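Protein SeqA (Vibrio cholerae, PDB 3SK7) negatively regulates the initiation of DNA replication, probably by binding pairs of hemimethylated GATC sequences at oriC and so blocking re-initiation at newly replicated origins. Local coordinates at residues N22-F27 against S89-M94; R53-D58 against V95-V100. All blocks are in the same frame, centred on the assembly; numbering follows the deposited sequence. Where two conformers were deposited one is given.

Contact 1. Residues N22-F27 against S89-M94; sequences NAIDRF and SRKQQM
K91 lays the aliphatic part of its side chain over one face of the F27 ring, and this pairing dominates the contact. The evidence is geometric: K91 CG stands 3.8 Å from the centroid of the F27 ring and only 9° off the ring normal, which is a CH-pi contact over the centre of the face. The neighbouring methylenes spread along the same side, CB coming within 3.6 Å of F27 CD1 and CD lying nearest F27 CG, and the two side chains cross at about a right angle. F27 reaches this place because its CG is anti to the backbone N (chi1 175°), which carries the ring across to the partner helix, where CE1 also approaches the K91 carbonyl O. The K91 chain runs straight as far as CE and bends at its last torsion. CE meets the I24 methyl CD1 at 3.9 Å, while the ammonium group is hydrogen-bonded to N86 OD1.

At its edge the ring receives M94, whose terminal methyl CE lies near the ring plane, 3.9 Å from F27 CZ. The sulfur sits obliquely, SD being 5.3 Å from the F27 centroid, a Met-aromatic contact in which the methyl does the touching. V82 of strand 81-82 packs against both F27 and M94. The two helical segments run almost parallel, 5° between their directions and 10.8 Å between their axes, a gap bridged by side chains.

Methylenes, ring and methyl groups thus provide the adhesion. K91 NZ lies 5.9 Å from the F27 centroid, at most a weak cation-pi attraction, so the lysine joins the helices chiefly through its hydrocarbon chain, while the ammonium stands high over the same face, where N86 OD1 accepts its hydrogen bond.

Contact 2. Residues R53-D58 against V95-V100; sequences RVYFAD and VEQVMV
F56, on a short strand, touches V98 of helix 88-101, and its side chain can be followed outward atom by atom. From CA the CB points toward the helix; with chi1 at -61° CG stands opposite the carbonyl carbon, and the ring extends to the helix with its CE1-CZ side foremost. CB, CG and the two CD atoms form the inner part of the side chain and do not reach the helical segment. The outer part does: CE1 lies 3.9 Å from V98 CG2, and CZ is 4.0 Å from that same methyl. One branch of V98 therefore makes the whole apolar touch. It approaches the ring obliquely, and the two side chains also cross at a slant. Elsewhere F56 is packed by L31 of helix 23-37 and by T46 and M47 of helix 39-47, which accounts for its burial despite the small area shared with V98.

One residue earlier, Y55 also points its CB toward the helix, where it meets Q97. Q97 is modelled in two conformers, so this touch holds for one of them and is tentative. In that conformer the chain is extended beyond CG, and the amide oxygen OE1 comes to 3.8 Å from Y55 CE2, again obliquely, with the amide and ring planes 38° apart. This is van der Waals packing, because the aromatic carbon offers OE1 no conventional donor. Q97 lies on the exposed side of the contact, whereas F56 and V98 are buried.

Backbone spacing agrees with a junction made by side-chain ends: the nearest CA atoms, those of F56 and V98, are 10.5 Å apart. Backbone hydrogen bonds join Y55 to I83 and A57 to W81. The contact thus sets a helix against the edge strand of a small three-stranded antiparallel sheet in the SeqA C-terminal domain.

How the contacts relate
From the N terminus the chain first lays down residues 22-27 at the start of helix 23-37, then passes through helix 39-47 to residues 53-58 and the edge strand. After the rest of the small sheet it enters helix 88-101, where residues 89-94 close the loop of contact 1 and the directly following 95-100 close that of contact 2. The two loops cross, since their segments alternate along the sequence. Helix 88-101 is the shared element, joining helix 23-37 to strand 56-57. The contact centres lie about 12 Å apart, yet they adjoin: F27 CD1 packs 3.8 Å from V95 CG2, and M94 CE 3.8 Å from Y55 CB.

Contact 1. Residues N22-F27 against S89-M94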
ATOM      1  N   ASN A  22       8.539   2.385  11.974  1.00 13.03           N
ATOM      2  CA  ASN A  22       7.782   3.531  11.532  1.00 12.71           C
ATOM      3  C   ASN A  22       6.684   3.155  10.545  1.00 10.55           C
ATOM      4  O   ASN A  22       6.873   2.324   9.639  1.00 10.73           O
ATOM      5  CB  ASN A  22       8.715   4.569  10.913  1.00 14.65           C
ATOM      6  CG  ASN A  22       9.783   5.043  11.882  1.00 18.62           C
ATOM      7  OD1 ASN A  22       9.568   5.988  12.628  1.00 25.23           O
ATOM      8  ND2 ASN A  22      10.931   4.400  11.861  1.00 22.01           N
ATOM      9  N   ALA A  23       5.549   3.814  10.714  1.00 11.11           N
ATOM     10  CA  ALA A  23       4.364   3.524   9.905  1.00  8.62           C
ATOM     11  C   ALA A  23       4.596   3.671   8.414  1.00 10.05           C
ATOM     12  O   ALA A  23       4.121   2.864   7.623  1.00  9.40           O
ATOM     13  CB  ALA A  23       3.214   4.407  10.317  1.00 11.51           C
ATOM     14  N   ILE A  24       5.346   4.689   8.028  1.00 10.89           N
ATOM     15  CA  ILE A  24       5.536   4.957   6.606  1.00  8.49           C
ATOM     16  C   ILE A  24       6.203   3.760   5.900  1.00 10.74           C
ATOM     17  O   ILE A  24       5.840   3.397   4.783  1.00  9.54           O
ATOM     18  CB  ILE A  24       6.342   6.230   6.357  1.00  9.80           C
ATOM     19  CG1 ILE A  24       6.534   6.466   4.867  1.00 15.53           C
ATOM     20  CG2 ILE A  24       7.696   6.181   7.054  1.00 13.28           C
ATOM     21  CD1 ILE A  24       5.287   6.678   4.135  1.00 15.10           C
ATOM     22  N   ASP A  25       7.156   3.127   6.576  1.00  7.03           N
ATOM     23  CA  ASP A  25       7.903   2.052   5.967  1.00  7.35           C
ATOM     24  C   ASP A  25       7.086   0.771   5.938  1.00  7.96           C
ATOM     25  O   ASP A  25       7.165   0.004   4.988  1.00  8.60           O
ATOM     26  CB  ASP A  25       9.217   1.830   6.690  1.00  9.92           C
ATOM     27  CG  ASP A  25      10.130   3.046   6.594  1.00 11.96           C
ATOM     28  OD1 ASP A  25      10.334   3.602   5.473  1.00 16.67           O
ATOM     29  OD2 ASP A  25      10.607   3.449   7.650  1.00 20.32           O
ATOM     30  N   ARG A  26       6.249   0.571   6.959  1.00  5.88           N
ATOM     31  CA  ARG A  26       5.388  -0.564   6.968  1.00  7.26           C
ATOM     32  C   ARG A  26       4.346  -0.404   5.850  1.00  7.71           C
ATOM     33  O   ARG A  26       4.073  -1.347   5.101  1.00  7.15           O
ATOM     34  CB  ARG A  26       4.687  -0.674   8.300  1.00  8.05           C
ATOM     35  CG  ARG A  26       5.641  -0.996   9.430  1.00 10.28           C
ATOM     36  CD  ARG A  26       4.934  -1.526  10.662  1.00 18.94           C
ATOM     37  NE  ARG A  26       4.200  -0.483  11.353  1.00 23.50           N
ATOM     38  CZ  ARG A  26       4.708   0.256  12.336  1.00 25.93           C
ATOM     39  NH1 ARG A  26       5.955   0.081  12.714  1.00 27.22           N
ATOM     40  NH2 ARG A  26       3.983   1.187  12.937  1.00 29.12           N
ATOM     41  N   PHE A  27       3.783   0.800   5.749  1.00  6.10           N
ATOM     42  CA  PHE A  27       2.841   1.171   4.681  1.00  5.99           C
ATOM     43  C   PHE A  27       3.455   0.862   3.318  1.00  7.85           C
ATOM     44  O   PHE A  27       2.852   0.200   2.471  1.00  6.28           O
ATOM     45  CB  PHE A  27       2.505   2.647   4.840  1.00  8.37           C
ATOM     46  CG  PHE A  27       1.646   3.246   3.757  1.00  7.22           C
ATOM     47  CD1 PHE A  27       0.326   2.880   3.612  1.00  6.49           C
ATOM     48  CD2 PHE A  27       2.147   4.226   2.937  1.00  8.27           C
ATOM     49  CE1 PHE A  27      -0.483   3.495   2.674  1.00  8.96           C
ATOM     50  CE2 PHE A  27       1.338   4.831   2.000  1.00 11.69           C
ATOM     51  CZ  PHE A  27       0.031   4.455   1.866  1.00 10.13           C
ATOM     52  N   SER A  89      -4.092   6.662  10.250  1.00 12.10           N
ATOM     53  CA  SER A  89      -5.477   6.293   9.957  0.55 12.16           C
ATOM     54  C   SER A  89      -5.771   6.334   8.463  1.00  9.67           C
ATOM     55  O   SER A  89      -6.420   5.427   7.896  1.00 11.54           O
ATOM     56  CB  SER A  89      -6.437   7.200  10.713  0.55 14.91           C
ATOM     57  OG  SER A  89      -6.318   6.973  12.100  0.55 23.30           O
ATOM     58  N   ARG A  90      -5.293   7.376   7.808  1.00  9.26           N
ATOM     59  CA  ARG A  90      -5.512   7.527   6.376  1.00 10.33           C
ATOM     60  C   ARG A  90      -4.741   6.445   5.598  1.00  9.91           C
ATOM     61  O   ARG A  90      -5.254   5.869   4.622  1.00 10.18           O
ATOM     62  CB  ARG A  90      -5.064   8.911   5.942  1.00 13.93           C
ATOM     63  CG  ARG A  90      -5.097   9.111   4.460  1.00 18.56           C
ATOM     64  CD  ARG A  90      -6.467   8.865   3.886  1.00 30.39           C
ATOM     65  NE  ARG A  90      -7.475   9.671   4.561  1.00 34.31           N
ATOM     66  CZ  ARG A  90      -8.779   9.545   4.367  1.00 42.57           C
ATOM     67  NH1 ARG A  90      -9.619  10.323   5.041  1.00 42.28           N
ATOM     68  NH2 ARG A  90      -9.232   8.638   3.503  1.00 47.82           N
ATOM     69  N   LYS A  91      -3.519   6.156   6.035  1.00  8.64           N
ATOM     70  CA  LYS A  91      -2.740   5.082   5.409  1.00  8.68           C
ATOM     71  C   LYS A  91      -3.503   3.740   5.505  1.00  9.61           C
ATOM     72  O   LYS A  91      -3.531   2.938   4.547  1.00  8.11           O
ATOM     73  CB  LYS A  91      -1.374   4.944   6.074  1.00  8.25           C
ATOM     74  CG  LYS A  91      -0.392   6.035   5.688  1.00  8.95           C
ATOM     75  CD  LYS A  91       0.911   5.855   6.451  1.00 10.84           C
ATOM     76  CE  LYS A  91       1.935   6.947   6.114  1.00 12.54           C
ATOM     77  NZ  LYS A  91       1.504   8.335   6.554  1.00 12.95           N
ATOM     78  N   GLN A  92      -4.108   3.491   6.666  1.00  7.02           N
ATOM     79  CA  GLN A  92      -4.892   2.270   6.856  1.00  7.24           C
ATOM     80  C   GLN A  92      -6.051   2.226   5.869  1.00  8.07           C
ATOM     81  O   GLN A  92      -6.327   1.189   5.243  1.00  9.70           O
ATOM     82  CB  GLN A  92      -5.392   2.197   8.308  1.00  9.96           C
ATOM     83  CG  GLN A  92      -4.296   1.920   9.321  1.00 12.06           C
ATOM     84  CD  GLN A  92      -4.748   2.089  10.743  1.00 16.09           C
ATOM     85  OE1 GLN A  92      -5.624   2.895  11.058  1.00 19.16           O
ATOM     86  NE2 GLN A  92      -4.113   1.363  11.623  1.00 23.21           N
ATOM     87  N   GLN A  93      -6.749   3.349   5.729  1.00  9.28           N
ATOM     88  CA  GLN A  93      -7.888   3.392   4.815  1.00  9.24           C
ATOM     89  C   GLN A  93      -7.489   3.164   3.374  1.00  8.40           C
ATOM     90  O   GLN A  93      -8.209   2.534   2.609  1.00  9.79           O
ATOM     91  CB  GLN A  93      -8.595   4.754   4.924  1.00 14.05           C
ATOM     92  CG  GLN A  93      -9.261   4.966   6.266  1.00 22.49           C
ATOM     93  CD  GLN A  93      -9.942   6.328   6.392  1.00 32.68           C
ATOM     94  OE1 GLN A  93      -9.585   7.275   5.699  1.00 37.13           O
ATOM     95  NE2 GLN A  93     -10.939   6.419   7.270  1.00 37.96           N
ATOM     96  N   MET A  94      -6.344   3.698   2.995  1.00  7.65           N
ATOM     97  CA  MET A  94      -5.843   3.528   1.629  1.00  9.79           C
ATOM     98  C   MET A  94      -5.525   2.060   1.342  1.00  6.19           C
ATOM     99  O   MET A  94      -5.872   1.522   0.278  1.00  8.64           O
ATOM    100  CB  MET A  94      -4.598   4.378   1.425  1.00 12.29           C
ATOM    101  CG  MET A  94      -4.877   5.873   1.560  1.00 14.15           C
ATOM    102  SD  MET A  94      -3.412   6.916   1.744  1.00 19.44           S
ATOM    103  CE  MET A  94      -2.715   6.571   0.153  1.00 11.71           C
TER

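Contact 2. Residues R53-D58 against V95-V100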
ATOM      1  N   ARG A  53     -10.260  12.169  -4.343  1.00 34.26           N
ATOM      2  CA  ARG A  53      -8.831  12.445  -4.287  1.00 33.19           C
ATOM      3  C   ARG A  53      -8.024  11.336  -4.956  1.00 27.05           C
ATOM      4  O   ARG A  53      -8.346  10.163  -4.843  1.00 28.35           O
ATOM      5  CB  ARG A  53      -8.366  12.629  -2.834  1.00 33.60           C
ATOM      6  N   VAL A  54      -6.991  11.739  -5.679  1.00 23.79           N
ATOM      7  CA  VAL A  54      -6.023  10.812  -6.256  1.00 19.74           C
ATOM      8  C   VAL A  54      -4.986  10.483  -5.200  1.00 17.50           C
ATOM      9  O   VAL A  54      -4.371  11.378  -4.637  1.00 20.28           O
ATOM     10  CB  VAL A  54      -5.302  11.436  -7.492  1.00 24.48           C
ATOM     11  CG1 VAL A  54      -4.315  10.455  -8.121  1.00 24.04           C
ATOM     12  CG2 VAL A  54      -6.315  11.842  -8.524  1.00 30.59           C
ATOM     13  N   TYR A  55      -4.790   9.195  -4.951  1.00 13.61           N
ATOM     14  CA  TYR A  55      -3.807   8.741  -4.004  1.00 11.60           C
ATOM     15  C   TYR A  55      -2.572   8.167  -4.680  1.00  9.70           C
ATOM     16  O   TYR A  55      -1.475   8.272  -4.123  1.00  9.92           O
ATOM     17  CB  TYR A  55      -4.416   7.658  -3.101  1.00 17.35           C
ATOM     18  CG  TYR A  55      -5.428   8.149  -2.124  1.00 24.74           C
ATOM     19  CD1 TYR A  55      -5.170   9.245  -1.321  1.00 28.69           C
ATOM     20  CD2 TYR A  55      -6.639   7.508  -1.984  1.00 28.83           C
ATOM     21  CE1 TYR A  55      -6.109   9.705  -0.399  1.00 32.46           C
ATOM     22  CE2 TYR A  55      -7.585   7.960  -1.065  1.00 33.64           C
ATOM     23  CZ  TYR A  55      -7.304   9.064  -0.288  1.00 31.43           C
ATOM     24  OH  TYR A  55      -8.226   9.530   0.622  1.00 37.33           O
ATOM     25  N   PHE A  56      -2.746   7.548  -5.840  1.00  9.27           N
ATOM     26  CA  PHE A  56      -1.686   6.849  -6.534  1.00  8.30           C
ATOM     27  C   PHE A  56      -1.517   7.395  -7.946  1.00  9.62           C
ATOM     28  O   PHE A  56      -2.490   7.843  -8.580  1.00 10.48           O
ATOM     29  CB  PHE A  56      -2.001   5.369  -6.645  1.00  8.39           C
ATOM     30  CG  PHE A  56      -2.134   4.678  -5.319  1.00  8.49           C
ATOM     31  CD1 PHE A  56      -3.367   4.521  -4.716  1.00  9.86           C
ATOM     32  CD2 PHE A  56      -1.014   4.182  -4.682  1.00  7.96           C
ATOM     33  CE1 PHE A  56      -3.474   3.902  -3.478  1.00  9.53           C
ATOM     34  CE2 PHE A  56      -1.115   3.549  -3.455  1.00  9.64           C
ATOM     35  CZ  PHE A  56      -2.334   3.403  -2.860  1.00 11.39           C
ATOM     36  N   ALA A  57      -0.290   7.280  -8.441  1.00  9.99           N
ATOM     37  CA  ALA A  57       0.001   7.580  -9.827  1.00  8.78           C
ATOM     38  C   ALA A  57       1.157   6.722 -10.301  1.00  8.89           C
ATOM     39  O   ALA A  57       1.791   6.044  -9.494  1.00 10.14           O
ATOM     40  CB  ALA A  57       0.320   9.060 -10.021  1.00 10.50           C
ATOM     41  N   ASP A  58       1.463   6.776 -11.593  1.00 11.27           N
ATOM     42  CA  ASP A  58       2.650   6.114 -12.135  1.00 12.41           C
ATOM     43  C   ASP A  58       3.816   7.070 -12.319  1.00 12.98           C
ATOM     44  O   ASP A  58       4.832   6.718 -12.908  1.00 15.23           O
ATOM     45  CB  ASP A  58       2.345   5.324 -13.414  1.00 13.68           C
ATOM     46  CG  ASP A  58       2.209   6.207 -14.630  1.00 16.46           C
ATOM     47  OD1 ASP A  58       1.995   7.424 -14.471  1.00 19.82           O
ATOM     48  OD2 ASP A  58       2.298   5.670 -15.755  1.00 20.28           O
ATOM     49  N   VAL A  95      -4.850   1.418   2.296  1.00  6.51           N
ATOM     50  CA  VAL A  95      -4.511   0.011   2.125  1.00  6.13           C
ATOM     51  C   VAL A  95      -5.779  -0.867   2.093  1.00  6.91           C
ATOM     52  O   VAL A  95      -5.884  -1.799   1.301  1.00  7.87           O
ATOM     53  CB  VAL A  95      -3.556  -0.466   3.228  1.00  7.03           C
ATOM     54  CG1 VAL A  95      -3.480  -1.980   3.265  1.00  7.57           C
ATOM     55  CG2 VAL A  95      -2.173   0.111   3.033  1.00  9.24           C
ATOM     56  N   GLU A  96      -6.736  -0.547   2.948  1.00  6.47           N
ATOM     57  CA  GLU A  96      -7.986  -1.271   2.921  1.00  7.68           C
ATOM     58  C   GLU A  96      -8.682  -1.154   1.567  1.00  8.86           C
ATOM     59  O   GLU A  96      -9.135  -2.151   1.016  1.00 10.03           O
ATOM     60  CB  GLU A  96      -8.925  -0.750   4.019  1.00 10.85           C
ATOM     61  CG  GLU A  96     -10.311  -1.376   3.976  1.00 13.47           C
ATOM     62  CD  GLU A  96     -11.252  -0.811   5.002  1.00 21.11           C
ATOM     63  OE1 GLU A  96     -11.085   0.361   5.441  1.00 26.39           O
ATOM     64  OE2 GLU A  96     -12.187  -1.547   5.347  1.00 29.36           O
ATOM     65  N   GLN A  97      -8.770   0.064   1.039  1.00  8.13           N
ATOM     66  CA  GLN A  97      -9.419   0.284  -0.247  0.61 10.76           C
ATOM     67  C   GLN A  97      -8.768  -0.556  -1.334  1.00  9.31           C
ATOM     68  O   GLN A  97      -9.458  -1.242  -2.160  1.00 10.90           O
ATOM     69  CB  GLN A  97      -9.357   1.764  -0.637  0.61 15.19           C
ATOM     70  CG  GLN A  97     -10.298   2.646   0.165  0.61 22.94           C
ATOM     71  CD  GLN A  97      -9.992   4.136   0.064  0.61 30.37           C
ATOM     72  OE1 GLN A  97      -9.294   4.596  -0.846  0.61 39.39           O
ATOM     73  NE2 GLN A  97     -10.525   4.901   1.013  0.61 29.80           N
ATOM     74  N   VAL A  98      -7.439  -0.540  -1.354  1.00  6.11           N
ATOM     75  CA  VAL A  98      -6.717  -1.319  -2.338  1.00  6.79           C
ATOM     76  C   VAL A  98      -6.974  -2.829  -2.173  1.00  7.35           C
ATOM     77  O   VAL A  98      -7.254  -3.546  -3.152  1.00  7.48           O
ATOM     78  CB  VAL A  98      -5.212  -1.030  -2.249  1.00  7.54           C
ATOM     79  CG1 VAL A  98      -4.401  -2.020  -3.064  1.00  8.52           C
ATOM     80  CG2 VAL A  98      -4.902   0.400  -2.715  1.00  8.94           C
ATOM     81  N   MET A  99      -6.861  -3.314  -0.941  1.00  5.34           N
ATOM     82  CA  MET A  99      -6.971  -4.737  -0.703  1.00  5.88           C
ATOM     83  C   MET A  99      -8.392  -5.234  -0.941  1.00  8.29           C
ATOM     84  O   MET A  99      -8.585  -6.335  -1.440  1.00  7.57           O
ATOM     85  CB  MET A  99      -6.521  -5.090   0.715  1.00  6.11           C
ATOM     86  CG  MET A  99      -5.024  -5.000   0.908  1.00  7.07           C
ATOM     87  SD  MET A  99      -4.429  -5.634   2.487  1.00  7.40           S
ATOM     88  CE  MET A  99      -4.655  -7.363   2.216  1.00  8.37           C
ATOM     89  N   VAL A 100      -9.390  -4.427  -0.589  1.00  6.92           N
ATOM     90  CA  VAL A 100     -10.772  -4.796  -0.878  1.00  7.03           C
ATOM     91  C   VAL A 100     -10.986  -4.936  -2.379  1.00  9.68           C
ATOM     92  O   VAL A 100     -11.612  -5.924  -2.847  1.00  9.92           O
ATOM     93  CB  VAL A 100     -11.755  -3.750  -0.309  1.00  9.31           C
ATOM     94  CG1 VAL A 100     -13.123  -3.938  -0.901  1.00 12.25           C
ATOM     95  CG2 VAL A 100     -11.841  -3.869   1.189  1.00 11.51           C
TER